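Local coordinates for protein cytosolic phospholipase A2 delta (Homo sapiens, PDB 5IZ5) that hydrolyses glycerophospholipids at the sn-2 position in a calcium-dependent manner, preferring linoleic acid there, and associates with lipid membranes through an N-terminal C2 domain, at residues Val30-Arg36 and Glu136-Phe142; Gln85-Lys89 and Gln614-Tyr619. The protein carries 3 engineered substitutions. All coordinates share one frame; numbering follows the deposited sequence.

Contact 1 and contact 2 tie together very different stretches of chain that reach the same antiparallel sheet, their centres 25 Å apart and their nearest atoms about 12 Å apart. Contact 1 pairs two neighbouring antiparallel strands inside the N-terminal C2 domain, with a buried apolar face and a charged outer face. Contact 2 is an interface between domains: the loop 85-89, which leaves the C2 domain's strand 75-85, meets 614-619 of the catalytic part. Both are partly buried. The first rests on antiparallel strand pairing broken by one bulge, plus a salt-bridge network; the second makes do with a single backbone bridge between two turns and one weak side-chain amide bond.

Contact 1: residues Val30-Arg36 and Glu136-Phe142; sequences VRVLEAR and EELDVEF
Strands 21-36 and 137-146 of the C2 domain pair antiparallel here, and a classic beta bulge interrupts their register: Leu33 and Glu34 both sit opposite Asp139. Leu33 N bonds to Asp139 O, while Asp139 N returns to Glu34 O at 2.8 Å. Before the bulge Arg31 and Glu141 exchange two backbone bonds; after it Arg36 and Glu137 do the same. On the buried face, Val30 CG1 meets Val140 CG1 at 3.6 Å and also reaches Phe142 CE1, while Leu92, Leu94 and Ile96 of strand 91-98 pack against this side. The other face is charged. Leu33 lays its two methyls across the Glu141 side chain there, CD2 lying 3.5 Å from OE2, and Glu141 OE1 pairs with Arg125.

Arg36 gathers three carboxylates. With CG anti to its own carbonyl carbon (chi1 -67°) and a bend at chi3, the chain brings the guanidinium back over Asp139, which it grips end-on: NH1 to OD2 at 2.9 Å and NH2 to OD1 at 3.1 Å, both from above the carboxylate plane. Asp139 OD1 is also bonded by Thr127 OG1. Glu34 OE2, 4.2 Å from Asp139 OD2, shares NH1, so the arginine probably offsets their mutual repulsion. With the guanidinium gone, as with an alanine here, the neighbouring Glu34 and Asp139 carboxylates are likely to lack a shared counter-charge, and Glu137 its mate. Glu137 presents its carboxylate almost perpendicular to the guanidinium, the planes 87° apart, and its OE1 takes NH2 at 2.7 Å, nearly along the C-O axis.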
loop_
_atom_site.group_PDB
_atom_site.type_symbol
_atom_site.label_atom_id
_atom_site.label_comp_id
_atom_site.label_asym_id
_atom_site.label_seq_id
_atom_site.Cartn_x
_atom_site.Cartn_y
_atom_site.Cartn_z
ATOM N N VAL B 30 -10.666 4.872 35.306
ATOM C CA VAL B 30 -11.956 4.510 34.723
ATOM C C VAL B 30 -12.682 3.636 35.732
ATOM O O VAL B 30 -12.249 2.512 36.005
ATOM C CB VAL B 30 -11.782 3.736 33.398
ATOM C CG1 VAL B 30 -13.138 3.413 32.770
ATOM C CG2 VAL B 30 -10.925 4.535 32.426
ATOM N N ARG B 31 -13.776 4.151 36.291
ATOM C CA ARG B 31 -14.559 3.397 37.276
ATOM C C ARG B 31 -15.827 2.835 36.641
ATOM O O ARG B 31 -16.772 3.574 36.363
ATOM C CB ARG B 31 -14.909 4.270 38.485
ATOM C CG ARG B 31 -15.550 3.503 39.637
ATOM C CD ARG B 31 -15.706 4.359 40.890
ATOM N NE ARG B 31 -14.433 4.575 41.583
ATOM C CZ ARG B 31 -13.807 3.670 42.336
ATOM N NH1 ARG B 31 -14.314 2.451 42.505
ATOM N NH2 ARG B 31 -12.653 3.980 42.919
ATOM N N VAL B 32 -15.832 1.521 36.424
ATOM C CA VAL B 32 -16.982 0.817 35.857
ATOM C C VAL B 32 -17.978 0.570 36.987
ATOM O O VAL B 32 -17.717 -0.228 37.884
ATOM C CB VAL B 32 -16.557 -0.528 35.218
ATOM C CG1 VAL B 32 -17.755 -1.274 34.639
ATOM C CG2 VAL B 32 -15.514 -0.292 34.136
ATOM N N LEU B 33 -19.112 1.262 36.946
ATOM C CA LEU B 33 -20.081 1.204 38.040
ATOM C C LEU B 33 -21.064 0.045 37.881
ATOM O O LEU B 33 -21.007 -0.935 38.629
ATOM C CB LEU B 33 -20.842 2.531 38.147
ATOM C CG LEU B 33 -19.996 3.759 38.488
ATOM C CD1 LEU B 33 -20.809 5.029 38.290
ATOM C CD2 LEU B 33 -19.471 3.665 39.913
ATOM N N GLU B 34 -21.955 0.160 36.902
ATOM C CA GLU B 34 -23.037 -0.800 36.727
ATOM C C GLU B 34 -23.623 -0.710 35.329
ATOM O O GLU B 34 -23.366 0.250 34.599
ATOM C CB GLU B 34 -24.145 -0.539 37.751
ATOM C CG GLU B 34 -24.853 0.798 37.580
ATOM C CD GLU B 34 -25.986 0.989 38.567
ATOM O OE1 GLU B 34 -25.724 0.966 39.786
ATOM O OE2 GLU B 34 -27.140 1.174 38.126
ATOM N N ALA B 35 -24.416 -1.717 34.973
ATOM C CA ALA B 35 -25.157 -1.721 33.720
ATOM C C ALA B 35 -26.606 -2.127 33.975
ATOM O O ALA B 35 -26.915 -2.732 35.004
ATOM C CB ALA B 35 -24.506 -2.663 32.718
ATOM N N ARG B 36 -27.486 -1.786 33.036
ATOM C CA ARG B 36 -28.916 -2.070 33.166
ATOM C C ARG B 36 -29.520 -2.583 31.863
ATOM O O ARG B 36 -29.089 -2.200 30.773
ATOM C CB ARG B 36 -29.668 -0.807 33.586
ATOM C CG ARG B 36 -29.347 -0.299 34.982
ATOM C CD ARG B 36 -30.015 1.043 35.237
ATOM N NE ARG B 36 -29.476 2.088 34.363
ATOM C CZ ARG B 36 -28.422 2.856 34.640
ATOM N NH1 ARG B 36 -27.758 2.723 35.786
ATOM N NH2 ARG B 36 -28.027 3.771 33.760
ATOM N N GLU B 136 -30.304 -0.743 26.706
ATOM C CA GLU B 136 -29.151 -1.185 27.503
ATOM C C GLU B 136 -28.312 0.044 27.904
ATOM O O GLU B 136 -28.098 0.934 27.085
ATOM C CB GLU B 136 -28.315 -2.212 26.699
ATOM C CG GLU B 136 -29.070 -2.913 25.564
ATOM C CD GLU B 136 -28.570 -4.305 25.217
ATOM O OE1 GLU B 136 -27.585 -4.781 25.834
ATOM O OE2 GLU B 136 -29.186 -4.934 24.314
ATOM N N GLU B 137 -27.875 0.119 29.165
ATOM C CA GLU B 137 -27.080 1.266 29.643
ATOM C C GLU B 137 -25.893 0.852 30.503
ATOM O O GLU B 137 -25.994 -0.098 31.275
ATOM C CB GLU B 137 -27.953 2.235 30.447
ATOM C CG GLU B 137 -29.087 2.851 29.646
ATOM C CD GLU B 137 -29.872 3.901 30.415
ATOM O OE1 GLU B 137 -29.583 4.140 31.610
ATOM O OE2 GLU B 137 -30.789 4.494 29.814
ATOM N N LEU B 138 -24.785 1.588 30.371
ATOM C CA LEU B 138 -23.566 1.361 31.155
ATOM C C LEU B 138 -23.141 2.662 31.846
ATOM O O LEU B 138 -22.893 3.669 31.179
ATOM C CB LEU B 138 -22.430 0.888 30.235
ATOM C CG LEU B 138 -21.249 0.062 30.784
ATOM C CD1 LEU B 138 -19.972 0.385 30.017
ATOM C CD2 LEU B 138 -21.000 0.236 32.274
ATOM N N ASP B 139 -23.049 2.635 33.175
ATOM C CA ASP B 139 -22.580 3.797 33.943
ATOM C C ASP B 139 -21.094 3.693 34.252
ATOM O O ASP B 139 -20.639 2.703 34.827
ATOM C CB ASP B 139 -23.347 3.935 35.259
ATOM C CG ASP B 139 -24.760 4.439 35.065
ATOM O OD1 ASP B 139 -25.129 4.819 33.929
ATOM O OD2 ASP B 139 -25.507 4.451 36.064
ATOM N N VAL B 140 -20.351 4.728 33.869
ATOM C CA VAL B 140 -18.908 4.789 34.086
ATOM C C VAL B 140 -18.537 6.190 34.557
ATOM O O VAL B 140 -19.198 7.165 34.190
ATOM C CB VAL B 140 -18.134 4.488 32.783
ATOM C CG1 VAL B 140 -16.636 4.381 33.048
ATOM C CG2 VAL B 140 -18.647 3.207 32.135
ATOM N N GLU B 141 -17.483 6.291 35.361
ATOM C CA GLU B 141 -16.908 7.602 35.692
ATOM C C GLU B 141 -15.426 7.689 35.374
ATOM O O GLU B 141 -14.673 6.730 35.574
ATOM C CB GLU B 141 -17.214 8.061 37.118
ATOM C CG GLU B 141 -17.507 6.993 38.152
ATOM C CD GLU B 141 -17.981 7.581 39.473
ATOM O OE1 GLU B 141 -18.305 8.787 39.522
ATOM O OE2 GLU B 141 -18.028 6.834 40.471
ATOM N N PHE B 142 -15.028 8.859 34.875
ATOM C CA PHE B 142 -13.666 9.110 34.429
ATOM C C PHE B 142 -13.034 10.235 35.232
ATOM O O PHE B 142 -13.642 11.288 35.411
ATOM C CB PHE B 142 -13.664 9.521 32.955
ATOM C CG PHE B 142 -14.233 8.486 32.036
ATOM C CD1 PHE B 142 -13.420 7.497 31.508
ATOM C CD2 PHE B 142 -15.582 8.502 31.696
ATOM C CE1 PHE B 142 -13.948 6.543 30.654
ATOM C CE2 PHE B 142 -16.116 7.550 30.846
ATOM C CZ PHE B 142 -15.297 6.569 30.323
#

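Contact 2: residues Gln85-Lys89 and Gln614-Tyr619; sequences QSQVK and QLHQDY
Ser86 O lies against Gln617 CB, where the type I turn from Gln85 to Val88 comes up to a second type I turn, His616 to Tyr619. Next along, Gln87 turns its carbonyl to the other segment. Its O accepts Gln617 N at 2.8 Å, the donor standing well above the carbonyl plane, and the same oxygen sits 3.4 Å above the His616 ring, over its centre. That ring is also met at its edge, in plane, by Asp618 N, which donates to ND1 in a nearly straight bond (175°). His616 NE2 is buried with no partner in the model. Val88 forms the single backbone bridge with His616; its O receives a weak bond from Gln617 NE2, and its CG2 rests on OE1 of Gln614, whose amide is held by Arg163 on that oxygen and by Thr57 O on NE2. Lys89 N then donates to Leu615 O at 2.7 Å. A bend at chi2 (68°) swings the lysine chain across Gln617, Lys89 CE coming to 3.0 Å from Gln617 OE1, while CG touches Tyr619 CE1. The ammonium itself goes to Asp114.

The contact thus joins the C2 domain to the catalytic domain: short strand 614-615 pairs with strand 160-172, Val88 packs on Val161 of that strand, strand 21-36 flanks Ser86, and Tyr619 meets Phe625 of helix 623-628 edge-to-face.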
loop_
_atom_site.group_PDB
_atom_site.type_symbol
_atom_site.label_atom_id
_atom_site.label_comp_id
_atom_site.label_asym_id
_atom_site.label_seq_id
_atom_site.Cartn_x
_atom_site.Cartn_y
_atom_site.Cartn_z
ATOM N N GLN B 85 -1.341 9.536 26.938
ATOM C CA GLN B 85 -0.576 10.548 26.201
ATOM C C GLN B 85 -1.553 11.457 25.464
ATOM O O GLN B 85 -2.260 11.023 24.556
ATOM C CB GLN B 85 0.392 9.872 25.223
ATOM C CG GLN B 85 1.164 10.787 24.287
ATOM C CD GLN B 85 1.821 11.951 24.997
ATOM O OE1 GLN B 85 1.371 13.087 24.884
ATOM N NE2 GLN B 85 2.891 11.674 25.729
ATOM N N SER B 86 -1.592 12.724 25.866
ATOM C CA SER B 86 -2.552 13.692 25.319
ATOM C C SER B 86 -2.367 13.970 23.821
ATOM O O SER B 86 -3.308 14.367 23.147
ATOM C CB SER B 86 -2.465 15.015 26.092
ATOM O OG SER B 86 -1.176 15.601 25.963
ATOM N N GLN B 87 -1.159 13.760 23.306
ATOM C CA GLN B 87 -0.848 14.033 21.901
ATOM C C GLN B 87 -1.278 12.947 20.901
ATOM O O GLN B 87 -1.129 13.135 19.676
ATOM C CB GLN B 87 0.648 14.261 21.745
ATOM C CG GLN B 87 1.187 15.517 22.400
ATOM C CD GLN B 87 0.394 16.763 22.044
ATOM O OE1 GLN B 87 -0.566 17.093 22.735
ATOM N NE2 GLN B 87 0.778 17.453 20.974
ATOM N N VAL B 88 -1.793 11.818 21.389
ATOM C CA VAL B 88 -2.320 10.797 20.481
ATOM C C VAL B 88 -3.821 10.660 20.637
ATOM O O VAL B 88 -4.398 11.078 21.638
ATOM C CB VAL B 88 -1.643 9.405 20.637
ATOM C CG1 VAL B 88 -0.152 9.507 20.405
ATOM C CG2 VAL B 88 -1.927 8.767 21.988
ATOM N N LYS B 89 -4.449 10.093 19.617
ATOM C CA LYS B 89 -5.860 9.764 19.688
ATOM C C LYS B 89 -6.037 8.503 20.524
ATOM O O LYS B 89 -5.441 7.467 20.243
ATOM C CB LYS B 89 -6.465 9.589 18.301
ATOM C CG LYS B 89 -7.826 10.244 18.162
ATOM C CD LYS B 89 -7.774 11.768 18.208
ATOM C CE LYS B 89 -9.056 12.382 18.747
ATOM N NZ LYS B 89 -10.335 11.764 18.321
ATOM N N GLN B 614 0.771 5.138 16.225
ATOM C CA GLN B 614 -0.510 5.648 16.687
ATOM C C GLN B 614 -0.874 6.972 16.024
ATOM O O GLN B 614 -0.011 7.682 15.516
ATOM C CB GLN B 614 -0.479 5.779 18.206
ATOM C CG GLN B 614 0.033 4.514 18.900
ATOM C CD GLN B 614 -0.069 4.562 20.409
ATOM O OE1 GLN B 614 -0.253 5.629 20.993
ATOM N NE2 GLN B 614 0.045 3.397 21.051
ATOM N N LEU B 615 -2.162 7.297 16.024
ATOM C CA LEU B 615 -2.637 8.515 15.378
ATOM C C LEU B 615 -2.488 9.706 16.307
ATOM O O LEU B 615 -2.814 9.623 17.485
ATOM C CB LEU B 615 -4.100 8.378 14.936
ATOM C CG LEU B 615 -4.424 7.495 13.725
ATOM C CD1 LEU B 615 -3.564 7.872 12.526
ATOM C CD2 LEU B 615 -4.279 6.013 14.042
ATOM N N HIS B 616 -2.042 10.829 15.752
ATOM C CA HIS B 616 -1.891 12.074 16.505
ATOM C C HIS B 616 -3.274 12.585 16.911
ATOM O O HIS B 616 -4.262 12.332 16.223
ATOM C CB HIS B 616 -1.171 13.119 15.648
ATOM C CG HIS B 616 -0.620 14.270 16.425
ATOM N ND1 HIS B 616 -1.397 15.324 16.852
ATOM C CD2 HIS B 616 0.634 14.538 16.848
ATOM C CE1 HIS B 616 -0.650 16.183 17.517
ATOM N NE2 HIS B 616 0.589 15.733 17.522
ATOM N N GLN B 617 -3.347 13.288 18.036
ATOM C CA GLN B 617 -4.625 13.807 18.549
ATOM C C GLN B 617 -5.380 14.659 17.526
ATOM O O GLN B 617 -6.606 14.604 17.447
ATOM C CB GLN B 617 -4.394 14.606 19.835
ATOM C CG GLN B 617 -5.631 15.261 20.445
ATOM C CD GLN B 617 -6.759 14.293 20.771
ATOM O OE1 GLN B 617 -7.912 14.568 20.460
ATOM N NE2 GLN B 617 -6.442 13.171 21.406
ATOM N N ASP B 618 -4.668 15.425 16.714
ATOM C CA ASP B 618 -5.354 16.229 15.712
ATOM C C ASP B 618 -5.007 15.804 14.282
ATOM O O ASP B 618 -4.994 16.623 13.364
ATOM C CB ASP B 618 -5.232 17.753 15.963
ATOM C CG ASP B 618 -3.915 18.157 16.563
ATOM O OD1 ASP B 618 -3.835 18.435 17.783
ATOM O OD2 ASP B 618 -2.958 18.209 15.784
ATOM N N TYR B 619 -4.786 14.500 14.100
ATOM C CA TYR B 619 -4.554 13.924 12.767
ATOM C C TYR B 619 -5.620 14.356 11.739
ATOM O O TYR B 619 -5.294 14.617 10.582
ATOM C CB TYR B 619 -4.467 12.385 12.820
ATOM C CG TYR B 619 -5.800 11.681 12.911
ATOM C CD1 TYR B 619 -6.517 11.648 14.101
ATOM C CD2 TYR B 619 -6.334 11.029 11.810
ATOM C CE1 TYR B 619 -7.736 10.994 14.185
ATOM C CE2 TYR B 619 -7.548 10.371 11.880
ATOM C CZ TYR B 619 -8.246 10.357 13.069
ATOM O OH TYR B 619 -9.452 9.701 13.145
#